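Local coordinates for outer membrane protein (Tpn50) (Borrelia burgdorferi, PDB 3OON), which probably anchors the outer membrane to the cell wall by binding peptidoglycan through its OmpA-like C-terminal domain, the part present here, at residues A[24-37]-A[69-81]. Numbering follows the deposited sequence. Where two conformers were deposited one is given.
Sequences NSFQILQKEYKKID and LSEKRARAIGNYL. With SO4 (sulfate ion), chain B.
Arg73 grips the backbone carbonyl of Ser25 side-on, with NE at 2.9 Å and NH2 at 3.1 Å from Ser25 O, both from the same face of the peptide plane. Its chain runs extended from CG to NE, and Leu69 CG lies over one face of the guanidinium. NH1 and NH2 also hold a sulfate, probably from the crystallisation liquor: NH1 gives an almost straight bond to O2 (177°) and NH2 reaches O4. Next along the loop, the Phe26 ring lies against the Lys72 chain, whose CB makes a CH-pi contact over one face, 4.0 Å from the ring centroid, while Leu69 CD1 touches the ring edge. Ile28 CD1 and Ile36 CD1 both meet Ile77 CD1, joining loop and helix 33-45 in one apolar layer. At the far end Tyr80 extends across to helix 33-45; Tyr33 CD1 sits over its ring, the two planes 43° apart, and Ile36 CG2 packs at its edge. Tyr80 OH donates to the syn lone pair of Asp37 OD1 at 2.6 Å. Further out, His56 O takes another bond from Arg73 NH1, and Arg115 with the backbone of Glu58 and Gln59 completes the sulfate site. This anion pocket, beside two helices packed on a mixed sheet, is consistent with the peptidoglycan-binding groove of OmpA-like domains: Arg73 stands in the Leu-Ser-x-x-Arg-Ala motif whose arginine, in relatives, binds the diamino acid carboxylate, which the sulfate may mimic.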
loop_
_atom_site.group_PDB
_atom_site.type_symbol
_atom_site.label_atom_id
_atom_site.label_comp_id
_atom_site.label_asym_id
_atom_site.label_seq_id
_atom_site.Cartn_x
_atom_site.Cartn_y
_atom_site.Cartn_z
ATOM N N ASN A 24 13.750 16.843 -15.905
ATOM C CA ASN A 24 12.908 17.387 -16.989
ATOM C C ASN A 24 12.523 16.394 -18.087
ATOM O O ASN A 24 12.266 16.795 -19.223
ATOM C CB ASN A 24 13.571 18.627 -17.619
ATOM C CG ASN A 24 14.181 19.547 -16.586
ATOM O OD1 ASN A 24 15.408 19.647 -16.477
ATOM N ND2 ASN A 24 13.334 20.214 -15.808
ATOM N N SER A 25 12.472 15.111 -17.743
ATOM C CA SER A 25 12.195 14.061 -18.715
ATOM C C SER A 25 11.086 13.138 -18.226
ATOM O O SER A 25 10.702 13.187 -17.061
ATOM C CB SER A 25 13.467 13.252 -18.985
ATOM O OG SER A 25 13.176 12.046 -19.667
ATOM N N PHE A 26 10.570 12.304 -19.125
ATOM C CA PHE A 26 9.576 11.300 -18.760
ATOM C C PHE A 26 10.216 9.911 -18.821
ATOM O O PHE A 26 9.529 8.903 -18.999
ATOM C CB PHE A 26 8.316 11.405 -19.640
ATOM C CG PHE A 26 8.601 11.440 -21.118
ATOM C CD1 PHE A 26 8.720 10.258 -21.848
ATOM C CD2 PHE A 26 8.736 12.658 -21.785
ATOM C CE1 PHE A 26 8.986 10.291 -23.214
ATOM C CE2 PHE A 26 8.997 12.696 -23.146
ATOM C CZ PHE A 26 9.120 11.506 -23.862
ATOM N N GLN A 27 11.541 9.865 -18.684
ATOM C CA GLN A 27 12.248 8.592 -18.677
ATOM C C GLN A 27 12.486 8.113 -17.243
ATOM O O GLN A 27 13.065 8.824 -16.423
ATOM C CB GLN A 27 13.546 8.671 -19.488
ATOM C CG GLN A 27 13.806 7.395 -20.296
ATOM C CD GLN A 27 14.816 7.576 -21.429
ATOM O OE1 GLN A 27 14.889 8.630 -22.069
ATOM N NE2 GLN A 27 15.589 6.529 -21.690
ATOM N N ILE A 28 11.990 6.917 -16.953
ATOM C CA ILE A 28 12.089 6.291 -15.633
ATOM C C ILE A 28 13.495 5.727 -15.443
ATOM O O ILE A 28 14.013 5.051 -16.332
ATOM C CB ILE A 28 11.045 5.131 -15.498
ATOM C CG1 ILE A 28 9.619 5.642 -15.757
ATOM C CG2 ILE A 28 11.122 4.478 -14.133
ATOM C CD1 ILE A 28 8.645 4.571 -16.263
ATOM N N LEU A 29 14.119 6.018 -14.298
ATOM C CA LEU A 29 15.410 5.406 -13.955
ATOM C C LEU A 29 15.279 3.893 -13.846
ATOM O O LEU A 29 14.284 3.379 -13.328
ATOM C CB LEU A 29 15.966 5.961 -12.642
ATOM C CG LEU A 29 16.924 7.153 -12.711
ATOM C CD1 LEU A 29 16.167 8.444 -13.021
ATOM C CD2 LEU A 29 17.686 7.286 -11.412
ATOM N N GLN A 30 16.300 3.192 -14.339
ATOM C CA GLN A 30 16.316 1.729 -14.398
ATOM C C GLN A 30 15.925 1.058 -13.077
ATOM O O GLN A 30 15.155 0.094 -13.059
ATOM C CB GLN A 30 17.714 1.253 -14.832
ATOM C CG GLN A 30 17.870 -0.259 -14.913
ATOM C CD GLN A 30 17.259 -0.850 -16.179
ATOM O OE1 GLN A 30 16.404 -0.238 -16.824
ATOM N NE2 GLN A 30 17.704 -2.047 -16.541
ATOM N N LYS A 31 16.459 1.580 -11.980
ATOM C CA LYS A 31 16.265 0.992 -10.662
ATOM C C LYS A 31 14.814 1.052 -10.175
ATOM O O LYS A 31 14.463 0.365 -9.214
ATOM C CB LYS A 31 17.182 1.666 -9.637
ATOM C CG LYS A 31 16.840 3.131 -9.368
ATOM C CD LYS A 31 17.700 3.693 -8.258
ATOM C CE LYS A 31 17.357 5.137 -7.993
ATOM N NZ LYS A 31 18.424 5.810 -7.194
ATOM N N GLU A 32 13.985 1.866 -10.832
ATOM C CA GLU A 32 12.605 2.075 -10.392
ATOM C C GLU A 32 11.644 0.997 -10.893
ATOM O O GLU A 32 10.522 0.887 -10.400
ATOM C CB GLU A 32 12.089 3.471 -10.805
ATOM C CG GLU A 32 12.866 4.679 -10.253
ATOM C CD GLU A 32 12.734 4.831 -8.751
ATOM O OE1 GLU A 32 13.250 3.962 -8.022
ATOM O OE2 GLU A 32 12.119 5.814 -8.291
ATOM N N TYR A 33 12.071 0.204 -11.873
ATOM C CA TYR A 33 11.168 -0.782 -12.464
ATOM C C TYR A 33 10.711 -1.855 -11.475
ATOM O O TYR A 33 9.591 -2.349 -11.573
ATOM C CB TYR A 33 11.760 -1.390 -13.742
ATOM C CG TYR A 33 11.712 -0.424 -14.905
ATOM C CD1 TYR A 33 10.495 -0.045 -15.466
ATOM C CD2 TYR A 33 12.876 0.121 -15.432
ATOM C CE1 TYR A 33 10.439 0.854 -16.528
ATOM C CE2 TYR A 33 12.833 1.021 -16.501
ATOM C CZ TYR A 33 11.611 1.379 -17.040
ATOM O OH TYR A 33 11.559 2.267 -18.088
ATOM N N LYS A 34 11.572 -2.183 -10.511
ATOM C CA LYS A 34 11.237 -3.136 -9.459
ATOM C C LYS A 34 10.065 -2.621 -8.598
ATOM O O LYS A 34 9.196 -3.392 -8.185
ATOM C CB LYS A 34 12.477 -3.408 -8.599
ATOM C CG LYS A 34 12.340 -4.553 -7.598
ATOM C CD LYS A 34 12.871 -5.877 -8.164
ATOM C CE LYS A 34 13.685 -6.662 -7.123
ATOM N NZ LYS A 34 12.889 -7.138 -5.955
ATOM N N LYS A 35 10.042 -1.316 -8.344
ATOM C CA LYS A 35 8.912 -0.689 -7.645
ATOM C C LYS A 35 7.615 -0.778 -8.459
ATOM O O LYS A 35 6.540 -1.087 -7.917
ATOM C CB LYS A 35 9.228 0.767 -7.326
ATOM C CG LYS A 35 8.136 1.481 -6.543
ATOM C CD LYS A 35 8.403 3.001 -6.428
ATOM C CE LYS A 35 9.499 3.319 -5.448
ATOM N NZ LYS A 35 9.378 4.723 -4.964
ATOM N N ILE A 36 7.710 -0.508 -9.757
ATOM C CA ILE A 36 6.538 -0.644 -10.621
ATOM C C ILE A 36 6.099 -2.116 -10.702
ATOM O O ILE A 36 4.913 -2.401 -10.832
ATOM C CB ILE A 36 6.758 -0.041 -12.020
ATOM C CG1 ILE A 36 7.202 1.427 -11.912
ATOM C CG2 ILE A 36 5.466 -0.118 -12.832
ATOM C CD1 ILE A 36 7.781 1.985 -13.199
ATOM N N ASP A 37 7.053 -3.038 -10.596
ATOM C CA ASP A 37 6.740 -4.480 -10.569
ATOM C C ASP A 37 5.864 -4.847 -9.372
ATOM O O ASP A 37 4.952 -5.671 -9.480
ATOM C CB ASP A 37 8.015 -5.317 -10.533
ATOM C CG ASP A 37 8.736 -5.358 -11.868
ATOM O OD1 ASP A 37 8.142 -4.970 -12.893
ATOM O OD2 ASP A 37 9.910 -5.784 -11.881
ATOM N N LEU A 69 4.507 17.173 -20.243
ATOM C CA LEU A 69 5.507 16.394 -19.528
ATOM C C LEU A 69 4.870 15.489 -18.461
ATOM O O LEU A 69 5.192 14.302 -18.373
ATOM C CB LEU A 69 6.581 17.306 -18.925
ATOM C CG LEU A 69 7.698 16.662 -18.085
ATOM C CD1 LEU A 69 8.503 15.603 -18.868
ATOM C CD2 LEU A 69 8.627 17.762 -17.544
ATOM N N SER A 70 3.952 16.051 -17.674
ATOM C CA SER A 70 3.322 15.311 -16.600
ATOM C C SER A 70 2.492 14.148 -17.155
ATOM O O SER A 70 2.493 13.064 -16.570
ATOM C CB SER A 70 2.468 16.248 -15.735
ATOM O OG SER A 70 1.295 16.648 -16.422
ATOM N N GLU A 71 1.815 14.370 -18.282
ATOM C CA GLU A 71 1.034 13.306 -18.913
ATOM C C GLU A 71 1.935 12.209 -19.486
ATOM O O GLU A 71 1.606 11.027 -19.377
ATOM C CB GLU A 71 0.054 13.828 -19.979
ATOM C CG GLU A 71 -0.972 12.747 -20.386
ATOM C CD GLU A 71 -1.856 13.142 -21.551
ATOM O OE1 GLU A 71 -1.665 12.586 -22.654
ATOM O OE2 GLU A 71 -2.752 13.990 -21.359
ATOM N N LYS A 72 3.066 12.597 -20.074
ATOM C CA LYS A 72 4.020 11.618 -20.619
ATOM C C LYS A 72 4.664 10.757 -19.528
ATOM O O LYS A 72 5.055 9.613 -19.781
ATOM C CB LYS A 72 5.087 12.300 -21.480
ATOM C CG LYS A 72 4.504 13.110 -22.643
ATOM C CD LYS A 72 5.539 13.452 -23.694
ATOM C CE LYS A 72 5.657 12.340 -24.728
ATOM N NZ LYS A 72 6.488 12.733 -25.904
ATOM N N ARG A 73 4.771 11.314 -18.322
ATOM C CA ARG A 73 5.230 10.561 -17.149
ATOM C C ARG A 73 4.214 9.487 -16.750
ATOM O O ARG A 73 4.596 8.340 -16.531
ATOM C CB ARG A 73 5.533 11.496 -15.970
ATOM C CG ARG A 73 6.872 12.168 -16.118
ATOM C CD ARG A 73 7.152 13.169 -15.018
ATOM N NE ARG A 73 8.474 13.737 -15.228
ATOM C CZ ARG A 73 8.909 14.853 -14.657
ATOM N NH1 ARG A 73 8.128 15.528 -13.832
ATOM N NH2 ARG A 73 10.128 15.298 -14.916
ATOM N N ALA A 74 2.936 9.858 -16.677
ATOM C CA ALA A 74 1.861 8.882 -16.458
ATOM C C ALA A 74 1.881 7.791 -17.536
ATOM O O ALA A 74 1.733 6.595 -17.244
ATOM C CB ALA A 74 0.499 9.588 -16.427
ATOM N N ARG A 75 2.059 8.211 -18.781
ATOM C CA ARG A 75 2.115 7.272 -19.907
ATOM C C ARG A 75 3.315 6.323 -19.867
ATOM O O ARG A 75 3.179 5.146 -20.215
ATOM C CB ARG A 75 2.035 8.022 -21.239
ATOM C CG ARG A 75 0.623 8.434 -21.552
ATOM C CD ARG A 75 0.456 9.096 -22.908
ATOM N NE ARG A 75 -0.935 9.517 -23.067
ATOM C CZ ARG A 75 -1.916 8.741 -23.521
ATOM N NH1 ARG A 75 -1.678 7.485 -23.897
ATOM N NH2 ARG A 75 -3.144 9.231 -23.609
ATOM N N ALA A 76 4.473 6.817 -19.433
ATOM C CA ALA A 76 5.657 5.965 -19.262
ATOM C C ALA A 76 5.370 4.814 -18.280
ATOM O O ALA A 76 5.745 3.664 -18.537
ATOM C CB ALA A 76 6.844 6.795 -18.786
ATOM N N ILE A 77 4.695 5.129 -17.172
ATOM C CA ILE A 77 4.302 4.129 -16.170
ATOM C C ILE A 77 3.284 3.151 -16.754
ATOM O O ILE A 77 3.449 1.923 -16.647
ATOM C CB ILE A 77 3.736 4.786 -14.876
ATOM C CG1 ILE A 77 4.752 5.772 -14.264
ATOM C CG2 ILE A 77 3.285 3.717 -13.865
ATOM C CD1 ILE A 77 5.999 5.159 -13.709
ATOM N N GLY A 78 2.249 3.701 -17.383
ATOM C CA GLY A 78 1.198 2.902 -18.018
ATOM C C GLY A 78 1.749 1.969 -19.077
ATOM O O GLY A 78 1.372 0.789 -19.132
ATOM N N ASN A 79 2.653 2.488 -19.908
ATOM C CA ASN A 79 3.261 1.693 -20.978
ATOM C C ASN A 79 3.988 0.459 -20.456
ATOM O O ASN A 79 3.941 -0.603 -21.083
ATOM C CB ASN A 79 4.210 2.535 -21.824
ATOM C CG ASN A 79 3.481 3.491 -22.758
ATOM O OD1 ASN A 79 2.277 3.357 -22.996
ATOM N ND2 ASN A 79 4.211 4.465 -23.287
ATOM N N TYR A 80 4.650 0.602 -19.310
ATOM C CA TYR A 80 5.350 -0.513 -18.691
ATOM C C TYR A 80 4.362 -1.560 -18.192
ATOM O O TYR A 80 4.567 -2.759 -18.402
ATOM C CB TYR A 80 6.267 -0.032 -17.560
ATOM C CG TYR A 80 7.059 -1.153 -16.920
ATOM C CD1 TYR A 80 8.119 -1.761 -17.594
ATOM C CD2 TYR A 80 6.734 -1.621 -15.654
ATOM C CE1 TYR A 80 8.837 -2.796 -17.013
ATOM C CE2 TYR A 80 7.449 -2.646 -15.060
ATOM C CZ TYR A 80 8.499 -3.232 -15.744
ATOM O OH TYR A 80 9.215 -4.254 -15.164
ATOM N N LEU A 81 3.279 -1.096 -17.566
ATOM C CA LEU A 81 2.194 -1.976 -17.128
ATOM C C LEU A 81 1.530 -2.734 -18.287
ATOM O O LEU A 81 1.152 -3.896 -18.125
ATOM C CB LEU A 81 1.155 -1.206 -16.312
ATOM C CG LEU A 81 1.629 -0.544 -15.011
ATOM C CD1 LEU A 81 0.505 0.285 -14.419
ATOM C CD2 LEU A 81 2.127 -1.581 -13.985
HETATM S S SO4 B . 9.950 18.788 -13.277
HETATM O O1 SO4 B . 11.109 19.145 -12.461
HETATM O O2 SO4 B . 9.050 17.925 -12.521
HETATM O O3 SO4 B . 9.262 20.026 -13.639
HETATM O O4 SO4 B . 10.415 18.122 -14.488
#